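Local structure of POP2 (Saccharomyces cerevisiae, 1UOC) at residues A[19-28]-A[134-145]. The protein acts as a nuclease subunit of the CCR4-NOT mRNA deadenylase complex, degrading RNA from the 3' end with a preference for poly(A) tails. Sequence-based numbering, arbitrary orientation.
Sequences VWKSNLYSEF and LGIDVFEFSQLL
W20 meets L134 and G135 just ahead of two nearly parallel helices of the DEDD nuclease domain; the axes of segments 24-28 and 138-145 lie 11.0 Å apart and are inclined by 18°. The indole turns an edge to L134 O, with CE3 4.0 Å from L134 CB. The next residue supplies the backbone link, K21 N donating to L134 O nearly in line with the carbonyl, while I136 CG2 packs against the same peptide. The K21 side chain leaves with CG opposite the backbone N (chi1 -173°), stays extended and bends only at chi4, bringing NZ to E140 OE1 in a long salt bridge of 3.6 Å. L24 CD2 meets I136 CD1 at 3.8 Å, and L24 CG meets L144 CD1 at 3.6 Å. Y25 OH donates to E140 OE2 (2.6 Å) on the anti side, 25° out of the carboxylate plane; the carboxylate is thus shared, OE1 facing the lysine and OE2 the tyrosine. F28 points an edge at the face of F141 in an offset edge-to-face pair; F102 of strand 99-103 meets both rings, placing the helix pair against the central sheet. L144 CB lies over the F28 face, 3.7 Å from the ring centroid. Replacing F28 by an alanine is likely to open a gap beside F141 and strip L144 CB of its aromatic surface. L144 serves a second ring as well: its CD1 sits almost exactly over the centre of the Y25 ring, 3.9 Å away.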
ATOM      1  N   VAL A  19     -13.190  -0.257  -8.011  1.00 30.83           N
ATOM      2  CA  VAL A  19     -12.879  -0.827  -9.307  1.00 30.19           C
ATOM      3  C   VAL A  19     -13.260  -2.305  -9.299  1.00 32.49           C
ATOM      4  O   VAL A  19     -12.975  -3.029  -8.340  1.00 31.46           O
ATOM      5  CB  VAL A  19     -11.370  -0.684  -9.644  1.00 28.00           C
ATOM      6  CG1 VAL A  19     -11.122  -1.038 -11.104  1.00 24.92           C
ATOM      7  CG2 VAL A  19     -10.898   0.742  -9.361  1.00 28.36           C
ATOM      8  N   TRP A  20     -13.937  -2.722 -10.367  1.00 34.08           N
ATOM      9  CA  TRP A  20     -14.368  -4.098 -10.560  1.00 34.77           C
ATOM     10  C   TRP A  20     -13.909  -4.448 -11.963  1.00 36.52           C
ATOM     11  O   TRP A  20     -13.192  -3.666 -12.574  1.00 37.11           O
ATOM     12  CB  TRP A  20     -15.898  -4.218 -10.436  1.00 33.54           C
ATOM     13  CG  TRP A  20     -16.402  -3.722  -9.117  1.00 30.30           C
ATOM     14  CD1 TRP A  20     -16.724  -2.433  -8.798  1.00 29.75           C
ATOM     15  CD2 TRP A  20     -16.531  -4.476  -7.906  1.00 27.72           C
ATOM     16  NE1 TRP A  20     -17.038  -2.335  -7.467  1.00 28.01           N
ATOM     17  CE2 TRP A  20     -16.927  -3.572  -6.894  1.00 28.25           C
ATOM     18  CE3 TRP A  20     -16.345  -5.819  -7.576  1.00 29.18           C
ATOM     19  CZ2 TRP A  20     -17.143  -3.970  -5.575  1.00 26.84           C
ATOM     20  CZ3 TRP A  20     -16.560  -6.222  -6.262  1.00 30.10           C
ATOM     21  CH2 TRP A  20     -16.954  -5.296  -5.275  1.00 30.64           C
ATOM     22  N   LYS A  21     -14.302  -5.609 -12.472  1.00 39.50           N
ATOM     23  CA  LYS A  21     -13.888  -6.016 -13.810  1.00 41.69           C
ATOM     24  C   LYS A  21     -14.393  -5.042 -14.879  1.00 42.00           C
ATOM     25  O   LYS A  21     -13.717  -4.802 -15.880  1.00 42.04           O
ATOM     26  CB  LYS A  21     -14.397  -7.433 -14.110  1.00 45.56           C
ATOM     27  CG  LYS A  21     -13.879  -8.034 -15.419  1.00 51.80           C
ATOM     28  CD  LYS A  21     -14.378  -9.475 -15.613  1.00 55.45           C
ATOM     29  CE  LYS A  21     -13.932 -10.060 -16.967  1.00 57.92           C
ATOM     30  NZ  LYS A  21     -12.447 -10.254 -17.071  1.00 55.86           N
ATOM     31  N   SER A  22     -15.573  -4.470 -14.653  1.00 42.08           N
ATOM     32  CA  SER A  22     -16.173  -3.536 -15.606  1.00 42.58           C
ATOM     33  C   SER A  22     -15.384  -2.246 -15.874  1.00 41.45           C
ATOM     34  O   SER A  22     -15.314  -1.809 -17.015  1.00 42.30           O
ATOM     35  CB  SER A  22     -17.597  -3.172 -15.170  1.00 41.35           C
ATOM     36  OG  SER A  22     -17.602  -2.557 -13.891  1.00 45.71           O
ATOM     37  N   ASN A  23     -14.793  -1.638 -14.845  1.00 38.65           N
ATOM     38  CA  ASN A  23     -14.044  -0.396 -15.055  1.00 37.03           C
ATOM     39  C   ASN A  23     -12.536  -0.505 -14.829  1.00 36.81           C
ATOM     40  O   ASN A  23     -11.844   0.505 -14.743  1.00 36.90           O
ATOM     41  CB  ASN A  23     -14.624   0.720 -14.183  1.00 35.31           C
ATOM     42  CG  ASN A  23     -14.582   0.389 -12.709  1.00 37.15           C
ATOM     43  OD1 ASN A  23     -14.555  -0.781 -12.331  1.00 34.45           O
ATOM     44  ND2 ASN A  23     -14.594   1.423 -11.862  1.00 33.59           N
ATOM     45  N   LEU A  24     -12.027  -1.732 -14.767  1.00 35.64           N
ATOM     46  CA  LEU A  24     -10.601  -1.969 -14.565  1.00 36.85           C
ATOM     47  C   LEU A  24      -9.690  -1.237 -15.562  1.00 36.48           C
ATOM     48  O   LEU A  24      -8.773  -0.524 -15.160  1.00 36.11           O
ATOM     49  CB  LEU A  24     -10.303  -3.473 -14.626  1.00 36.01           C
ATOM     50  CG  LEU A  24      -8.840  -3.896 -14.438  1.00 35.79           C
ATOM     51  CD1 LEU A  24      -8.295  -3.347 -13.124  1.00 33.16           C
ATOM     52  CD2 LEU A  24      -8.745  -5.410 -14.450  1.00 34.70           C
ATOM     53  N   TYR A  25      -9.939  -1.406 -16.857  1.00 36.96           N
ATOM     54  CA  TYR A  25      -9.097  -0.768 -17.869  1.00 37.21           C
ATOM     55  C   TYR A  25      -9.206   0.745 -17.953  1.00 35.08           C
ATOM     56  O   TYR A  25      -8.196   1.434 -18.072  1.00 34.58           O
ATOM     57  CB  TYR A  25      -9.361  -1.389 -19.237  1.00 37.93           C
ATOM     58  CG  TYR A  25      -8.848  -2.802 -19.318  1.00 39.21           C
ATOM     59  CD1 TYR A  25      -9.391  -3.801 -18.515  1.00 40.12           C
ATOM     60  CD2 TYR A  25      -7.776  -3.129 -20.147  1.00 43.22           C
ATOM     61  CE1 TYR A  25      -8.881  -5.088 -18.525  1.00 41.46           C
ATOM     62  CE2 TYR A  25      -7.251  -4.417 -20.166  1.00 44.34           C
ATOM     63  CZ  TYR A  25      -7.812  -5.390 -19.349  1.00 43.28           C
ATOM     64  OH  TYR A  25      -7.306  -6.666 -19.350  1.00 46.45           O
ATOM     65  N   SER A  26     -10.419   1.269 -17.865  1.00 34.78           N
ATOM     66  CA  SER A  26     -10.595   2.709 -17.928  1.00 37.66           C
ATOM     67  C   SER A  26      -9.947   3.399 -16.729  1.00 38.42           C
ATOM     68  O   SER A  26      -9.393   4.492 -16.863  1.00 41.13           O
ATOM     69  CB  SER A  26     -12.085   3.057 -18.012  1.00 36.93           C
ATOM     70  OG  SER A  26     -12.812   2.434 -16.981  1.00 38.99           O
ATOM     71  N   GLU A  27      -9.996   2.766 -15.559  1.00 39.42           N
ATOM     72  CA  GLU A  27      -9.377   3.365 -14.370  1.00 38.68           C
ATOM     73  C   GLU A  27      -7.861   3.342 -14.497  1.00 37.55           C
ATOM     74  O   GLU A  27      -7.178   4.268 -14.048  1.00 37.77           O
ATOM     75  CB  GLU A  27      -9.807   2.639 -13.089  1.00 36.42           C
ATOM     76  CG  GLU A  27     -11.294   2.760 -12.810  1.00 36.26           C
ATOM     77  CD  GLU A  27     -11.781   4.201 -12.743  1.00 37.59           C
ATOM     78  OE1 GLU A  27     -12.997   4.411 -12.938  1.00 42.80           O
ATOM     79  OE2 GLU A  27     -10.973   5.123 -12.484  1.00 35.59           O
ATOM     80  N   PHE A  28      -7.330   2.287 -15.110  1.00 36.35           N
ATOM     81  CA  PHE A  28      -5.896   2.217 -15.289  1.00 34.86           C
ATOM     82  C   PHE A  28      -5.454   3.222 -16.345  1.00 34.55           C
ATOM     83  O   PHE A  28      -4.300   3.650 -16.364  1.00 34.76           O
ATOM     84  CB  PHE A  28      -5.451   0.813 -15.673  1.00 35.10           C
ATOM     85  CG  PHE A  28      -4.726   0.109 -14.570  1.00 36.37           C
ATOM     86  CD1 PHE A  28      -5.385  -0.792 -13.748  1.00 34.31           C
ATOM     87  CD2 PHE A  28      -3.399   0.436 -14.281  1.00 35.72           C
ATOM     88  CE1 PHE A  28      -4.738  -1.353 -12.646  1.00 34.46           C
ATOM     89  CE2 PHE A  28      -2.749  -0.118 -13.185  1.00 35.06           C
ATOM     90  CZ  PHE A  28      -3.423  -1.017 -12.363  1.00 33.28           C
ATOM     91  N   LEU A 134     -18.224  -9.891 -10.147  1.00 43.60           N
ATOM     92  CA  LEU A 134     -17.597  -8.753 -10.806  1.00 41.63           C
ATOM     93  C   LEU A 134     -16.149  -8.543 -10.398  1.00 40.62           C
ATOM     94  O   LEU A 134     -15.498  -7.622 -10.877  1.00 39.72           O
ATOM     95  CB  LEU A 134     -18.405  -7.490 -10.523  1.00 42.94           C
ATOM     96  CG  LEU A 134     -19.875  -7.572 -10.948  1.00 43.96           C
ATOM     97  CD1 LEU A 134     -20.555  -6.269 -10.659  1.00 45.35           C
ATOM     98  CD2 LEU A 134     -19.979  -7.900 -12.427  1.00 46.21           C
ATOM     99  N   GLY A 135     -15.652  -9.408  -9.522  1.00 38.89           N
ATOM    100  CA  GLY A 135     -14.284  -9.299  -9.049  1.00 39.36           C
ATOM    101  C   GLY A 135     -13.301  -9.372 -10.190  1.00 37.65           C
ATOM    102  O   GLY A 135     -13.498 -10.120 -11.137  1.00 37.89           O
ATOM    103  N   ILE A 136     -12.228  -8.601 -10.102  1.00 37.65           N
ATOM    104  CA  ILE A 136     -11.256  -8.596 -11.173  1.00 37.01           C
ATOM    105  C   ILE A 136     -10.273  -9.755 -11.062  1.00 38.60           C
ATOM    106  O   ILE A 136     -10.017 -10.280  -9.960  1.00 36.83           O
ATOM    107  CB  ILE A 136     -10.472  -7.267 -11.224  1.00 35.50           C
ATOM    108  CG1 ILE A 136      -9.265  -7.344 -10.322  1.00 34.64           C
ATOM    109  CG2 ILE A 136     -11.351  -6.105 -10.784  1.00 35.18           C
ATOM    110  CD1 ILE A 136      -8.045  -6.863 -11.015  1.00 32.89           C
ATOM    111  N   ASP A 137      -9.725 -10.150 -12.209  1.00 37.65           N
ATOM    112  CA  ASP A 137      -8.763 -11.244 -12.264  1.00 40.10           C
ATOM    113  C   ASP A 137      -7.371 -10.719 -11.914  1.00 39.53           C
ATOM    114  O   ASP A 137      -6.871  -9.781 -12.546  1.00 39.92           O
ATOM    115  CB  ASP A 137      -8.793 -11.876 -13.663  1.00 43.09           C
ATOM    116  CG  ASP A 137      -7.719 -12.917 -13.855  1.00 45.07           C
ATOM    117  OD1 ASP A 137      -6.597 -12.541 -14.257  1.00 45.32           O
ATOM    118  OD2 ASP A 137      -7.994 -14.109 -13.594  1.00 49.24           O
ATOM    119  N   VAL A 138      -6.737 -11.334 -10.918  1.00 40.15           N
ATOM    120  CA  VAL A 138      -5.430 -10.873 -10.471  1.00 42.34           C
ATOM    121  C   VAL A 138      -4.319 -10.842 -11.517  1.00 42.54           C
ATOM    122  O   VAL A 138      -3.475  -9.956 -11.470  1.00 44.97           O
ATOM    123  CB  VAL A 138      -4.939 -11.651  -9.208  1.00 42.41           C
ATOM    124  CG1 VAL A 138      -4.280 -12.958  -9.594  1.00 45.37           C
ATOM    125  CG2 VAL A 138      -3.971 -10.786  -8.422  1.00 44.83           C
ATOM    126  N   PHE A 139      -4.290 -11.778 -12.460  1.00 43.38           N
ATOM    127  CA  PHE A 139      -3.237 -11.730 -13.476  1.00 44.50           C
ATOM    128  C   PHE A 139      -3.431 -10.515 -14.394  1.00 43.69           C
ATOM    129  O   PHE A 139      -2.470  -9.832 -14.752  1.00 43.64           O
ATOM    130  CB  PHE A 139      -3.221 -12.998 -14.339  1.00 47.69           C
ATOM    131  CG  PHE A 139      -2.216 -12.937 -15.461  1.00 51.41           C
ATOM    132  CD1 PHE A 139      -0.853 -13.032 -15.195  1.00 53.74           C
ATOM    133  CD2 PHE A 139      -2.624 -12.703 -16.778  1.00 53.60           C
ATOM    134  CE1 PHE A 139       0.093 -12.894 -16.219  1.00 54.32           C
ATOM    135  CE2 PHE A 139      -1.680 -12.562 -17.811  1.00 53.03           C
ATOM    136  CZ  PHE A 139      -0.326 -12.656 -17.529  1.00 53.38           C
ATOM    137  N   GLU A 140      -4.678 -10.262 -14.777  1.00 40.93           N
ATOM    138  CA  GLU A 140      -5.013  -9.141 -15.647  1.00 41.11           C
ATOM    139  C   GLU A 140      -4.608  -7.841 -14.975  1.00 40.76           C
ATOM    140  O   GLU A 140      -4.092  -6.929 -15.622  1.00 39.62           O
ATOM    141  CB  GLU A 140      -6.518  -9.132 -15.921  1.00 42.24           C
ATOM    142  CG  GLU A 140      -6.887  -8.882 -17.368  1.00 48.49           C
ATOM    143  CD  GLU A 140      -8.376  -9.067 -17.636  1.00 52.44           C
ATOM    144  OE1 GLU A 140      -8.895 -10.180 -17.389  1.00 52.45           O
ATOM    145  OE2 GLU A 140      -9.026  -8.100 -18.098  1.00 55.68           O
ATOM    146  N   PHE A 141      -4.853  -7.773 -13.665  1.00 39.31           N
ATOM    147  CA  PHE A 141      -4.514  -6.602 -12.867  1.00 37.35           C
ATOM    148  C   PHE A 141      -3.009  -6.403 -12.840  1.00 38.18           C
ATOM    149  O   PHE A 141      -2.525  -5.297 -13.071  1.00 37.95           O
ATOM    150  CB  PHE A 141      -5.021  -6.759 -11.423  1.00 33.40           C
ATOM    151  CG  PHE A 141      -4.493  -5.707 -10.472  1.00 30.64           C
ATOM    152  CD1 PHE A 141      -5.129  -4.469 -10.349  1.00 27.48           C
ATOM    153  CD2 PHE A 141      -3.321  -5.934  -9.744  1.00 29.02           C
ATOM    154  CE1 PHE A 141      -4.608  -3.471  -9.521  1.00 26.11           C
ATOM    155  CE2 PHE A 141      -2.792  -4.947  -8.915  1.00 27.82           C
ATOM    156  CZ  PHE A 141      -3.442  -3.707  -8.807  1.00 27.76           C
ATOM    157  N   SER A 142      -2.268  -7.475 -12.563  1.00 38.93           N
ATOM    158  CA  SER A 142      -0.817  -7.371 -12.481  1.00 39.97           C
ATOM    159  C   SER A 142      -0.234  -6.925 -13.815  1.00 39.68           C
ATOM    160  O   SER A 142       0.726  -6.161 -13.855  1.00 39.60           O
ATOM    161  CB  SER A 142      -0.200  -8.710 -12.036  1.00 40.91           C
ATOM    162  OG  SER A 142       0.066  -9.567 -13.132  1.00 44.52           O
ATOM    163  N   GLN A 143      -0.818  -7.393 -14.910  1.00 40.97           N
ATOM    164  CA  GLN A 143      -0.326  -7.017 -16.227  1.00 42.22           C
ATOM    165  C   GLN A 143      -0.522  -5.509 -16.425  1.00 40.68           C
ATOM    166  O   GLN A 143       0.368  -4.823 -16.909  1.00 39.61           O
ATOM    167  CB  GLN A 143      -1.065  -7.804 -17.311  1.00 45.32           C
ATOM    168  CG  GLN A 143      -0.413  -7.717 -18.686  1.00 51.47           C
ATOM    169  CD  GLN A 143       1.006  -8.277 -18.704  1.00 54.80           C
ATOM    170  OE1 GLN A 143       1.242  -9.428 -18.312  1.00 56.17           O
ATOM    171  NE2 GLN A 143       1.958  -7.465 -19.166  1.00 53.07           N
ATOM    172  N   LEU A 144      -1.689  -4.993 -16.045  1.00 39.40           N
ATOM    173  CA  LEU A 144      -1.951  -3.567 -16.178  1.00 38.05           C
ATOM    174  C   LEU A 144      -0.999  -2.746 -15.288  1.00 38.85           C
ATOM    175  O   LEU A 144      -0.595  -1.628 -15.644  1.00 37.46           O
ATOM    176  CB  LEU A 144      -3.404  -3.270 -15.819  1.00 35.58           C
ATOM    177  CG  LEU A 144      -4.431  -3.652 -16.893  1.00 38.37           C
ATOM    178  CD1 LEU A 144      -5.864  -3.347 -16.433  1.00 36.58           C
ATOM    179  CD2 LEU A 144      -4.116  -2.873 -18.151  1.00 38.26           C
ATOM    180  N   LEU A 145      -0.634  -3.310 -14.142  1.00 37.30           N
ATOM    181  CA  LEU A 145       0.266  -2.639 -13.211  1.00 37.50           C
ATOM    182  C   LEU A 145       1.673  -2.569 -13.789  1.00 37.94           C
ATOM    183  O   LEU A 145       2.368  -1.572 -13.629  1.00 36.08           O
ATOM    184  CB  LEU A 145       0.306  -3.380 -11.877  1.00 35.07           C
ATOM    185  CG  LEU A 145       1.200  -2.734 -10.822  1.00 35.70           C
ATOM    186  CD1 LEU A 145       0.746  -1.302 -10.591  1.00 33.18           C
ATOM    187  CD2 LEU A 145       1.149  -3.517  -9.520  1.00 34.64           C
TER